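Local structure of dihydroorotate dehydrogenase (Schistosoma mansoni, 6UY4) at residues Phe92-Met100 / Asn144-Leu155; Gly304-Leu315 / Gly332-Lys343. The protein probably catalyses the quinone-dependent oxidation of (S)-dihydroorotate to orotate in de novo pyrimidine synthesis, with flavin mononucleotide as its cofactor. All coordinates share one frame; numbering follows the deposited sequence.

Dihydroorotate dehydrogenase illustrates how one barrel holds its cofactor from two ends. Going from the N terminus, the chain leaves strand 86-88 through residues 92-100, adds strand 109-115 and the hairpin strands 128-131 and 136-139, then returns at 144-155, where contact 1 closes its loop. Contact 2 comes later: helix 305-321 leads into strand 328-331, and the loop and helix behind that strand fold back on helix 305-321, closing contact 2. The two closures follow in series, neither nested nor crossed, with centres about 27 Å apart on opposite sides of the chain's centre. Flavin mononucleotide bridges them: Lys94 of contact 1 touches it, and contact 2 grips its phosphate.

Contact 1 of 2, residues Phe92-Met100 / Asn144-Leu155; sequences FDKDGKAFM and NSDGHDAVYERL
With chi1 at -50° in Asp95 and -68° in Asp146, each carboxylate swings opposite its own carbonyl carbon, and the two stack, their planes 21° apart. Asp95 OD2 and Asp146 OD2 lie 3.3 Å apart, a like-charge pairing that the neighbouring cations probably ease. Arg154 NH2 makes a weakly hydrogen-bonded salt bridge to Asp146 OD2 at 3.5 Å, while Lys97, extended beyond CG, places NZ at long ion-pair distance from both aspartates. The same lysine lays CE over one face of the Arg154 guanidinium, whose opposite face meets Ala150 O. NH1 of that group donates to Asp95 O at 2.7 Å in a bent bond, the oxygen lying out of the guanidinium plane. All this belongs to the rim of a TIM barrel: residues 92-100 follow its first strand, 86-88, and helix 147-153 leans through Val151 on the second, 109-115. Across the contact, Val151 CG1 packs 3.7 Å from Asp95 O. At the other end of the contact from Lys94, Leu155 CD2 sits over a face of the Phe99 ring in a CH-pi contact, 3.8 Å from the centroid, with Arg154 O at the ring edge. Lys94, an FMN-binding residue, runs at about a right angle to Asn144, its CE lying 3.3 Å from Asn144 OD1.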
loop_
_atom_site.group_PDB
_atom_site.type_symbol
_atom_site.label_atom_id
_atom_site.label_comp_id
_atom_site.label_asym_id
_atom_site.label_seq_id
_atom_site.Cartn_x
_atom_site.Cartn_y
_atom_site.Cartn_z
ATOM N N PHE A 92 -1.077 -3.465 5.879
ATOM C CA PHE A 92 -0.451 -4.269 6.922
ATOM C C PHE A 92 -0.771 -3.701 8.301
ATOM O O PHE A 92 -1.353 -4.387 9.146
ATOM C CB PHE A 92 1.063 -4.345 6.697
ATOM C CG PHE A 92 1.739 -5.409 7.509
ATOM C CD1 PHE A 92 2.247 -5.123 8.766
ATOM C CD2 PHE A 92 1.861 -6.700 7.019
ATOM C CE1 PHE A 92 2.867 -6.103 9.517
ATOM C CE2 PHE A 92 2.480 -7.683 7.766
ATOM C CZ PHE A 92 2.984 -7.384 9.017
ATOM N N ASP A 93 -0.398 -2.445 8.536
ATOM C CA ASP A 93 -0.764 -1.747 9.765
ATOM C C ASP A 93 -2.035 -0.935 9.509
ATOM O O ASP A 93 -2.030 0.292 9.401
ATOM C CB ASP A 93 0.386 -0.872 10.243
ATOM C CG ASP A 93 0.205 -0.406 11.671
ATOM O OD1 ASP A 93 -0.711 -0.917 12.349
ATOM O OD2 ASP A 93 0.977 0.471 12.113
ATOM N N LYS A 94 -3.147 -1.669 9.398
ATOM C CA LYS A 94 -4.426 -1.044 9.074
ATOM C C LYS A 94 -4.872 -0.066 10.150
ATOM O O LYS A 94 -5.550 0.921 9.846
ATOM C CB LYS A 94 -5.501 -2.114 8.875
ATOM C CG LYS A 94 -5.263 -3.054 7.708
ATOM C CD LYS A 94 -6.271 -4.196 7.728
ATOM C CE LYS A 94 -6.156 -5.072 6.491
ATOM N NZ LYS A 94 -6.496 -4.323 5.250
ATOM N N ASP A 95 -4.509 -0.319 11.407
ATOM C CA ASP A 95 -5.015 0.451 12.535
ATOM C C ASP A 95 -3.932 1.263 13.235
ATOM O O ASP A 95 -4.204 1.866 14.279
ATOM C CB ASP A 95 -5.701 -0.485 13.533
ATOM C CG ASP A 95 -6.700 -1.412 12.868
ATOM O OD1 ASP A 95 -7.416 -0.957 11.951
ATOM O OD2 ASP A 95 -6.763 -2.598 13.257
ATOM N N GLY A 96 -2.720 1.296 12.692
ATOM C CA GLY A 96 -1.648 2.063 13.304
ATOM C C GLY A 96 -1.201 1.531 14.648
ATOM O O GLY A 96 -0.861 2.318 15.542
ATOM N N LYS A 97 -1.191 0.209 14.814
ATOM C CA LYS A 97 -0.819 -0.404 16.081
ATOM C C LYS A 97 0.657 -0.768 16.167
ATOM O O LYS A 97 1.169 -0.950 17.277
ATOM C CB LYS A 97 -1.656 -1.664 16.322
ATOM C CG LYS A 97 -3.156 -1.422 16.369
ATOM C CD LYS A 97 -3.911 -2.728 16.550
ATOM C CE LYS A 97 -5.407 -2.490 16.635
ATOM N NZ LYS A 97 -6.168 -3.763 16.766
ATOM N N ALA A 98 1.356 -0.875 15.030
ATOM C CA ALA A 98 2.733 -1.356 15.052
ATOM C C ALA A 98 3.651 -0.608 14.090
ATOM O O ALA A 98 4.667 -1.169 13.663
ATOM C CB ALA A 98 2.779 -2.857 14.733
ATOM N N PHE A 99 3.339 0.644 13.746
ATOM C CA PHE A 99 4.176 1.369 12.794
ATOM C C PHE A 99 5.537 1.713 13.385
ATOM O O PHE A 99 6.516 1.842 12.641
ATOM C CB PHE A 99 3.466 2.639 12.322
ATOM C CG PHE A 99 3.181 3.624 13.421
ATOM C CD1 PHE A 99 4.049 4.674 13.672
ATOM C CD2 PHE A 99 2.042 3.502 14.200
ATOM C CE1 PHE A 99 3.788 5.580 14.684
ATOM C CE2 PHE A 99 1.777 4.404 15.212
ATOM C CZ PHE A 99 2.650 5.445 15.453
ATOM N N MET A 100 5.621 1.870 14.709
ATOM C CA MET A 100 6.899 2.188 15.338
ATOM C C MET A 100 7.881 1.028 15.211
ATOM O O MET A 100 9.036 1.218 14.810
ATOM C CB MET A 100 6.682 2.557 16.807
ATOM C CG MET A 100 6.043 3.919 17.015
ATOM S SD MET A 100 7.040 5.259 16.333
ATOM C CE MET A 100 8.583 5.021 17.211
ATOM N N ASN A 144 -11.237 -3.513 6.391
ATOM C CA ASN A 144 -11.530 -3.756 7.800
ATOM C C ASN A 144 -10.696 -2.785 8.629
ATOM O O ASN A 144 -9.473 -2.930 8.729
ATOM C CB ASN A 144 -11.250 -5.210 8.179
ATOM C CG ASN A 144 -9.876 -5.679 7.737
ATOM O OD1 ASN A 144 -9.421 -5.360 6.640
ATOM N ND2 ASN A 144 -9.206 -6.439 8.596
ATOM N N SER A 145 -11.353 -1.786 9.214
ATOM C CA SER A 145 -10.659 -0.724 9.924
ATOM C C SER A 145 -11.358 -0.452 11.248
ATOM O O SER A 145 -12.528 -0.792 11.440
ATOM C CB SER A 145 -10.592 0.561 9.086
ATOM O OG SER A 145 -9.772 1.534 9.708
ATOM N N ASP A 146 -10.619 0.171 12.163
ATOM C CA ASP A 146 -11.134 0.536 13.476
ATOM C C ASP A 146 -11.778 1.917 13.502
ATOM O O ASP A 146 -12.197 2.367 14.573
ATOM C CB ASP A 146 -10.011 0.477 14.517
ATOM C CG ASP A 146 -9.531 -0.936 14.778
ATOM O OD1 ASP A 146 -10.077 -1.874 14.159
ATOM O OD2 ASP A 146 -8.609 -1.108 15.604
ATOM N N GLY A 147 -11.866 2.595 12.363
ATOM C CA GLY A 147 -12.470 3.908 12.293
ATOM C C GLY A 147 -11.444 5.024 12.396
ATOM O O GLY A 147 -10.272 4.819 12.720
ATOM N N HIS A 148 -11.915 6.240 12.108
ATOM C CA HIS A 148 -11.038 7.407 12.152
ATOM C C HIS A 148 -10.527 7.662 13.565
ATOM O O HIS A 148 -9.328 7.877 13.774
ATOM C CB HIS A 148 -11.773 8.639 11.625
ATOM C CG HIS A 148 -11.805 8.734 10.132
ATOM N ND1 HIS A 148 -11.196 7.807 9.315
ATOM C CD2 HIS A 148 -12.372 9.647 9.310
ATOM C CE1 HIS A 148 -11.387 8.145 8.051
ATOM N NE2 HIS A 148 -12.099 9.258 8.021
ATOM N N ASP A 149 -11.426 7.633 14.551
ATOM C CA ASP A 149 -11.066 8.053 15.902
ATOM C C ASP A 149 -10.071 7.095 16.547
ATOM O O ASP A 149 -9.113 7.532 17.195
ATOM C CB ASP A 149 -12.325 8.178 16.758
ATOM C CG ASP A 149 -13.305 9.193 16.206
ATOM O OD1 ASP A 149 -13.023 9.773 15.137
ATOM O OD2 ASP A 149 -14.358 9.412 16.842
ATOM N N ALA A 150 -10.282 5.786 16.387
ATOM C CA ALA A 150 -9.393 4.816 17.021
ATOM C C ALA A 150 -7.987 4.889 16.437
ATOM O O ALA A 150 -6.997 4.816 17.173
ATOM C CB ALA A 150 -9.963 3.406 16.876
ATOM N N VAL A 151 -7.879 5.039 15.114
ATOM C CA VAL A 151 -6.563 5.115 14.488
ATOM C C VAL A 151 -5.918 6.472 14.745
ATOM O O VAL A 151 -4.693 6.566 14.894
ATOM C CB VAL A 151 -6.675 4.814 12.982
ATOM C CG1 VAL A 151 -5.303 4.842 12.324
ATOM C CG2 VAL A 151 -7.342 3.466 12.761
ATOM N N TYR A 152 -6.719 7.539 14.810
ATOM C CA TYR A 152 -6.165 8.865 15.067
ATOM C C TYR A 152 -5.581 8.971 16.469
ATOM O O TYR A 152 -4.598 9.692 16.675
ATOM C CB TYR A 152 -7.239 9.934 14.856
ATOM C CG TYR A 152 -6.808 11.328 15.251
ATOM C CD1 TYR A 152 -6.012 12.094 14.410
ATOM C CD2 TYR A 152 -7.202 11.880 16.463
ATOM C CE1 TYR A 152 -5.616 13.369 14.768
ATOM C CE2 TYR A 152 -6.812 13.153 16.829
ATOM C CZ TYR A 152 -6.019 13.893 15.977
ATOM O OH TYR A 152 -5.629 15.162 16.337
ATOM N N GLU A 153 -6.165 8.268 17.443
ATOM C CA GLU A 153 -5.617 8.280 18.795
ATOM C C GLU A 153 -4.238 7.642 18.860
ATOM O O GLU A 153 -3.475 7.933 19.787
ATOM C CB GLU A 153 -6.570 7.566 19.757
ATOM C CG GLU A 153 -7.807 8.373 20.113
ATOM C CD GLU A 153 -7.472 9.640 20.877
ATOM O OE1 GLU A 153 -6.535 9.608 21.703
ATOM O OE2 GLU A 153 -8.141 10.670 20.647
ATOM N N ARG A 154 -3.900 6.785 17.897
ATOM C CA ARG A 154 -2.594 6.146 17.853
ATOM C C ARG A 154 -1.569 6.929 17.041
ATOM O O ARG A 154 -0.393 6.548 17.027
ATOM C CB ARG A 154 -2.722 4.729 17.281
ATOM C CG ARG A 154 -3.786 3.880 17.958
ATOM C CD ARG A 154 -3.712 2.434 17.492
ATOM N NE ARG A 154 -4.747 1.602 18.098
ATOM C CZ ARG A 154 -5.857 1.218 17.476
ATOM N NH1 ARG A 154 -6.079 1.586 16.223
ATOM N NH2 ARG A 154 -6.745 0.459 18.106
ATOM N N LEU A 155 -1.979 8.011 16.373
ATOM C CA LEU A 155 -1.078 8.790 15.535
ATOM C C LEU A 155 -1.022 10.268 15.896
ATOM O O LEU A 155 -0.335 11.027 15.203
ATOM C CB LEU A 155 -1.479 8.662 14.055
ATOM C CG LEU A 155 -1.415 7.286 13.392
ATOM C CD1 LEU A 155 -2.039 7.341 12.007
ATOM C CD2 LEU A 155 0.021 6.802 13.309
#

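Contact 2 of 2, residues Gly304-Leu315 / Gly332-Lys343. With FMN (flavin mononucleotide), chain G.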
loop_
_atom_site.group_PDB
_atom_site.type_symbol
_atom_site.label_atom_id
_atom_site.label_comp_id
_atom_site.label_asym_id
_atom_site.label_seq_id
_atom_site.Cartn_x
_atom_site.Cartn_y
_atom_site.Cartn_z
ATOM N N GLY A 304 2.092 -9.968 -4.934
ATOM C CA GLY A 304 3.292 -10.778 -4.906
ATOM C C GLY A 304 4.040 -10.717 -6.225
ATOM O O GLY A 304 3.803 -9.854 -7.078
ATOM N N ARG A 305 4.962 -11.670 -6.383
ATOM C CA ARG A 305 5.816 -11.686 -7.567
ATOM C C ARG A 305 5.055 -11.712 -8.890
ATOM O O ARG A 305 5.493 -11.025 -9.827
ATOM C CB ARG A 305 6.790 -12.866 -7.480
ATOM C CG ARG A 305 7.496 -12.984 -6.139
ATOM C CD ARG A 305 8.774 -13.795 -6.252
ATOM N NE ARG A 305 9.801 -13.086 -7.011
ATOM C CZ ARG A 305 11.035 -13.540 -7.205
ATOM N NH1 ARG A 305 11.402 -14.707 -6.695
ATOM N NH2 ARG A 305 11.903 -12.825 -7.908
ATOM N N PRO A 306 3.951 -12.456 -9.053
ATOM C CA PRO A 306 3.219 -12.400 -10.332
ATOM C C PRO A 306 2.704 -11.014 -10.694
ATOM O O PRO A 306 2.265 -10.820 -11.835
ATOM C CB PRO A 306 2.056 -13.378 -10.118
ATOM C CG PRO A 306 2.550 -14.319 -9.093
ATOM C CD PRO A 306 3.399 -13.502 -8.170
ATOM N N LEU A 307 2.746 -10.054 -9.771
ATOM C CA LEU A 307 2.270 -8.704 -10.029
ATOM C C LEU A 307 3.356 -7.776 -10.561
ATOM O O LEU A 307 3.030 -6.764 -11.192
ATOM C CB LEU A 307 1.676 -8.112 -8.744
ATOM C CG LEU A 307 1.127 -6.684 -8.759
ATOM C CD1 LEU A 307 -0.015 -6.562 -9.748
ATOM C CD2 LEU A 307 0.686 -6.265 -7.366
ATOM N N PHE A 308 4.633 -8.110 -10.343
ATOM C CA PHE A 308 5.711 -7.166 -10.622
ATOM C C PHE A 308 5.714 -6.717 -12.079
ATOM O O PHE A 308 5.880 -5.525 -12.364
ATOM C CB PHE A 308 7.061 -7.784 -10.258
ATOM C CG PHE A 308 8.236 -7.005 -10.777
ATOM C CD1 PHE A 308 8.658 -5.854 -10.135
ATOM C CD2 PHE A 308 8.913 -7.420 -11.911
ATOM C CE1 PHE A 308 9.736 -5.132 -10.615
ATOM C CE2 PHE A 308 9.990 -6.704 -12.394
ATOM C CZ PHE A 308 10.403 -5.559 -11.745
ATOM N N GLU A 309 5.542 -7.652 -13.016
ATOM C CA GLU A 309 5.666 -7.301 -14.428
ATOM C C GLU A 309 4.581 -6.320 -14.858
ATOM O O GLU A 309 4.854 -5.362 -15.590
ATOM C CB GLU A 309 5.626 -8.562 -15.290
ATOM C CG GLU A 309 5.771 -8.294 -16.779
ATOM C CD GLU A 309 5.859 -9.567 -17.597
ATOM O OE1 GLU A 309 6.004 -10.654 -17.000
ATOM O OE2 GLU A 309 5.782 -9.479 -18.841
ATOM N N LYS A 310 3.345 -6.533 -14.403
ATOM C CA LYS A 310 2.244 -5.668 -14.815
ATOM C C LYS A 310 2.293 -4.321 -14.102
ATOM O O LYS A 310 2.186 -3.269 -14.743
ATOM C CB LYS A 310 0.905 -6.361 -14.560
ATOM C CG LYS A 310 -0.272 -5.692 -15.248
ATOM C CD LYS A 310 -1.536 -6.525 -15.126
ATOM C CE LYS A 310 -2.670 -5.923 -15.943
ATOM N NZ LYS A 310 -3.912 -6.742 -15.860
ATOM N N SER A 311 2.458 -4.334 -12.777
ATOM C CA SER A 311 2.459 -3.085 -12.020
ATOM C C SER A 311 3.618 -2.183 -12.421
ATOM O O SER A 311 3.504 -0.955 -12.337
ATOM C CB SER A 311 2.508 -3.376 -10.519
ATOM O OG SER A 311 3.686 -4.082 -10.171
ATOM N N THR A 312 4.737 -2.765 -12.860
ATOM C CA THR A 312 5.862 -1.949 -13.311
ATOM C C THR A 312 5.562 -1.305 -14.659
ATOM O O THR A 312 5.841 -0.118 -14.867
ATOM C CB THR A 312 7.133 -2.795 -13.389
ATOM O OG1 THR A 312 7.402 -3.377 -12.107
ATOM C CG2 THR A 312 8.319 -1.935 -13.805
ATOM N N ASP A 313 4.996 -2.077 -15.592
ATOM C CA ASP A 313 4.612 -1.518 -16.885
ATOM C C ASP A 313 3.609 -0.386 -16.718
ATOM O O ASP A 313 3.724 0.657 -17.373
ATOM C CB ASP A 313 4.035 -2.612 -17.783
ATOM C CG ASP A 313 5.089 -3.592 -18.262
ATOM O OD1 ASP A 313 6.270 -3.196 -18.369
ATOM O OD2 ASP A 313 4.732 -4.757 -18.542
ATOM N N CYS A 314 2.618 -0.574 -15.841
ATOM C CA CYS A 314 1.659 0.491 -15.565
ATOM C C CYS A 314 2.358 1.726 -15.020
ATOM O O CYS A 314 2.033 2.856 -15.405
ATOM C CB CYS A 314 0.595 -0.003 -14.587
ATOM S SG CYS A 314 -0.657 1.226 -14.157
ATOM N N LEU A 315 3.330 1.530 -14.125
ATOM C CA LEU A 315 4.115 2.648 -13.611
ATOM C C LEU A 315 4.870 3.346 -14.735
ATOM O O LEU A 315 4.882 4.580 -14.819
ATOM C CB LEU A 315 5.087 2.155 -12.540
ATOM C CG LEU A 315 6.127 3.165 -12.054
ATOM C CD1 LEU A 315 5.458 4.287 -11.277
ATOM C CD2 LEU A 315 7.198 2.485 -11.214
ATOM N N GLY A 332 4.295 -3.208 -5.806
ATOM C CA GLY A 332 3.799 -4.411 -6.442
ATOM C C GLY A 332 4.861 -5.394 -6.885
ATOM O O GLY A 332 5.544 -5.174 -7.890
ATOM N N GLY A 333 5.004 -6.488 -6.142
ATOM C CA GLY A 333 5.871 -7.572 -6.558
ATOM C C GLY A 333 7.347 -7.365 -6.326
ATOM O O GLY A 333 8.159 -8.063 -6.939
ATOM N N ILE A 334 7.729 -6.431 -5.459
ATOM C CA ILE A 334 9.138 -6.209 -5.151
ATOM C C ILE A 334 9.590 -7.305 -4.191
ATOM O O ILE A 334 9.140 -7.362 -3.045
ATOM C CB ILE A 334 9.376 -4.818 -4.556
ATOM C CG1 ILE A 334 9.150 -3.741 -5.616
ATOM C CG2 ILE A 334 10.782 -4.717 -3.987
ATOM C CD1 ILE A 334 9.427 -2.344 -5.121
ATOM N N SER A 335 10.485 -8.177 -4.659
ATOM C CA SER A 335 11.037 -9.237 -3.828
ATOM C C SER A 335 12.548 -9.174 -3.661
ATOM O O SER A 335 13.076 -9.844 -2.766
ATOM C CB SER A 335 10.663 -10.616 -4.395
ATOM O OG SER A 335 9.263 -10.827 -4.349
ATOM N N CYS A 336 13.254 -8.400 -4.481
ATOM C CA CYS A 336 14.697 -8.252 -4.361
ATOM C C CYS A 336 15.057 -6.822 -4.758
ATOM O O CYS A 336 14.179 -5.969 -4.938
ATOM C CB CYS A 336 15.423 -9.308 -5.206
ATOM S SG CYS A 336 15.114 -9.190 -6.976
ATOM N N GLY A 337 16.361 -6.561 -4.900
ATOM C CA GLY A 337 16.808 -5.200 -5.151
ATOM C C GLY A 337 16.592 -4.760 -6.588
ATOM O O GLY A 337 16.270 -3.598 -6.846
ATOM N N GLU A 338 16.765 -5.678 -7.543
ATOM C CA GLU A 338 16.634 -5.300 -8.946
ATOM C C GLU A 338 15.189 -4.985 -9.308
ATOM O O GLU A 338 14.943 -4.225 -10.249
ATOM C CB GLU A 338 17.192 -6.406 -9.841
ATOM C CG GLU A 338 16.330 -7.648 -9.928
ATOM C CD GLU A 338 16.830 -8.628 -10.972
ATOM O OE1 GLU A 338 17.779 -8.284 -11.708
ATOM O OE2 GLU A 338 16.273 -9.744 -11.058
ATOM N N ASP A 339 14.224 -5.543 -8.570
ATOM C CA ASP A 339 12.830 -5.179 -8.797
ATOM C C ASP A 339 12.581 -3.728 -8.414
ATOM O O ASP A 339 11.952 -2.973 -9.165
ATOM C CB ASP A 339 11.899 -6.103 -8.012
ATOM C CG ASP A 339 12.040 -7.557 -8.411
ATOM O OD1 ASP A 339 12.124 -8.414 -7.507
ATOM O OD2 ASP A 339 12.081 -7.842 -9.626
ATOM N N ALA A 340 13.069 -3.318 -7.240
ATOM C CA ALA A 340 12.912 -1.931 -6.819
ATOM C C ALA A 340 13.677 -0.989 -7.738
ATOM O O ALA A 340 13.213 0.121 -8.029
ATOM C CB ALA A 340 13.375 -1.765 -5.372
ATOM N N LEU A 341 14.850 -1.415 -8.212
ATOM C CA LEU A 341 15.615 -0.579 -9.131
ATOM C C LEU A 341 14.904 -0.440 -10.471
ATOM O O LEU A 341 14.974 0.616 -11.112
ATOM C CB LEU A 341 17.019 -1.152 -9.322
ATOM C CG LEU A 341 17.969 -0.306 -10.169
ATOM C CD1 LEU A 341 18.044 1.111 -9.624
ATOM C CD2 LEU A 341 19.352 -0.935 -10.224
ATOM N N SER A 342 14.215 -1.496 -10.913
ATOM C CA SER A 342 13.428 -1.404 -12.138
ATOM C C SER A 342 12.322 -0.364 -11.999
ATOM O O SER A 342 12.085 0.430 -12.917
ATOM C CB SER A 342 12.840 -2.770 -12.490
ATOM O OG SER A 342 13.861 -3.736 -12.674
ATOM N N LYS A 343 11.644 -0.348 -10.848
ATOM C CA LYS A 343 10.593 0.638 -10.622
ATOM C C LYS A 343 11.169 2.042 -10.495
ATOM O O LYS A 343 10.599 3.001 -11.028
ATOM C CB LYS A 343 9.788 0.276 -9.373
ATOM C CG LYS A 343 8.939 -0.978 -9.512
ATOM C CD LYS A 343 8.054 -1.182 -8.291
ATOM C CE LYS A 343 7.222 -2.449 -8.412
ATOM N NZ LYS A 343 6.280 -2.402 -9.565
HETATM N N1 FMN G . -3.803 -1.419 -0.335
HETATM C C2 FMN G . -4.468 -0.294 0.110
HETATM O O2 FMN G . -4.350 0.770 -0.496
HETATM N N3 FMN G . -5.266 -0.358 1.234
HETATM C C4 FMN G . -5.403 -1.548 1.919
HETATM O O4 FMN G . -6.115 -1.605 2.921
HETATM C C4A FMN G . -4.736 -2.684 1.474
HETATM N N5 FMN G . -4.871 -3.876 2.154
HETATM C C5A FMN G . -4.204 -5.001 1.714
HETATM C C6 FMN G . -4.343 -6.199 2.407
HETATM C C7 FMN G . -3.679 -7.338 1.969
HETATM C C7M FMN G . -3.833 -8.628 2.719
HETATM C C8 FMN G . -2.872 -7.278 0.836
HETATM C C8M FMN G . -2.152 -8.506 0.361
HETATM C C9 FMN G . -2.735 -6.079 0.145
HETATM C C9A FMN G . -3.399 -4.936 0.581
HETATM N N10 FMN G . -3.265 -3.738 -0.100
HETATM C C10 FMN G . -3.934 -2.615 0.343
HETATM C "C1'" FMN G . -2.408 -3.641 -1.326
HETATM C "C2'" FMN G . -0.967 -3.324 -0.949
HETATM O "O2'" FMN G . -0.924 -2.160 -0.154
HETATM C "C3'" FMN G . -0.116 -3.100 -2.192
HETATM O "O3'" FMN G . -0.738 -2.145 -3.023
HETATM C "C4'" FMN G . 0.106 -4.385 -2.982
HETATM O "O4'" FMN G . -0.037 -5.516 -2.150
HETATM C "C5'" FMN G . 1.511 -4.362 -3.559
HETATM O "O5'" FMN G . 1.863 -5.621 -4.073
HETATM P P FMN G . 3.062 -6.431 -3.372
HETATM O O1P FMN G . 3.287 -7.703 -4.150
HETATM O O2P FMN G . 4.318 -5.591 -3.344
HETATM O O3P FMN G . 2.648 -6.779 -1.965
HETATM O O HOH W 1 12.968 -10.961 -9.644
#
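Helices 305-315 and 337-343 run nearly parallel, their axes 20° apart and 10.6 Å at closest approach, and the loop residues Gly332 and Gly333 lie against the first turn of helix 305-315. Lys343 is the knob between them, seated among Phe308, Ser311, Thr312 and Leu315. Its chain stays extended until chi4, where a bend to -62° lets NZ donate hydrogen bonds to two hydroxyls, 2.9 Å from Thr312 OG1 and 3.1 Å from Ser311 OG. Each hydroxyl in turn donates to a carbonyl one helical turn back, Thr312 OG1 to Phe308 O and Ser311 OG to Leu307 O, so the buried ammonium is received by oxygens whose rotation is already fixed. Near the base of the lysine, Leu315 CD2 packs 3.9 Å from Lys343 CB. Both helices belong to beta-alpha-beta crossovers of the TIM barrel: helix 305-321 leads into strand 328-331, and helix 337-346 connects that strand to 350-353. As is usual in FMN-binding barrels, the phosphate is held at the C-terminal ends of the strands, here by Gly304 and Gly333 beside the start of helix 305-321. Gly304 N donates to FMN O1P at 2.7 Å and Gly333 N to the same oxygen at 2.9 Å, with Leu307 CD2 close to the ester oxygen O5'. The Phe308 ring is sandwiched: Asp339 OD2 stands 3.5 Å above its centre, the carboxylate turned 56° from the ring plane, while Thr312 OG1 covers the opposite face toward the rim and Ser342 CB meets the edge. Farther out, Ser335 CB lies over a face of the Arg305 guanidinium. A water in that guanidinium's plane accepts a weak bond from Arg305 NH2 and donates to Asp339 OD2 at 3.2 Å, linking charges too far apart for a direct salt bridge.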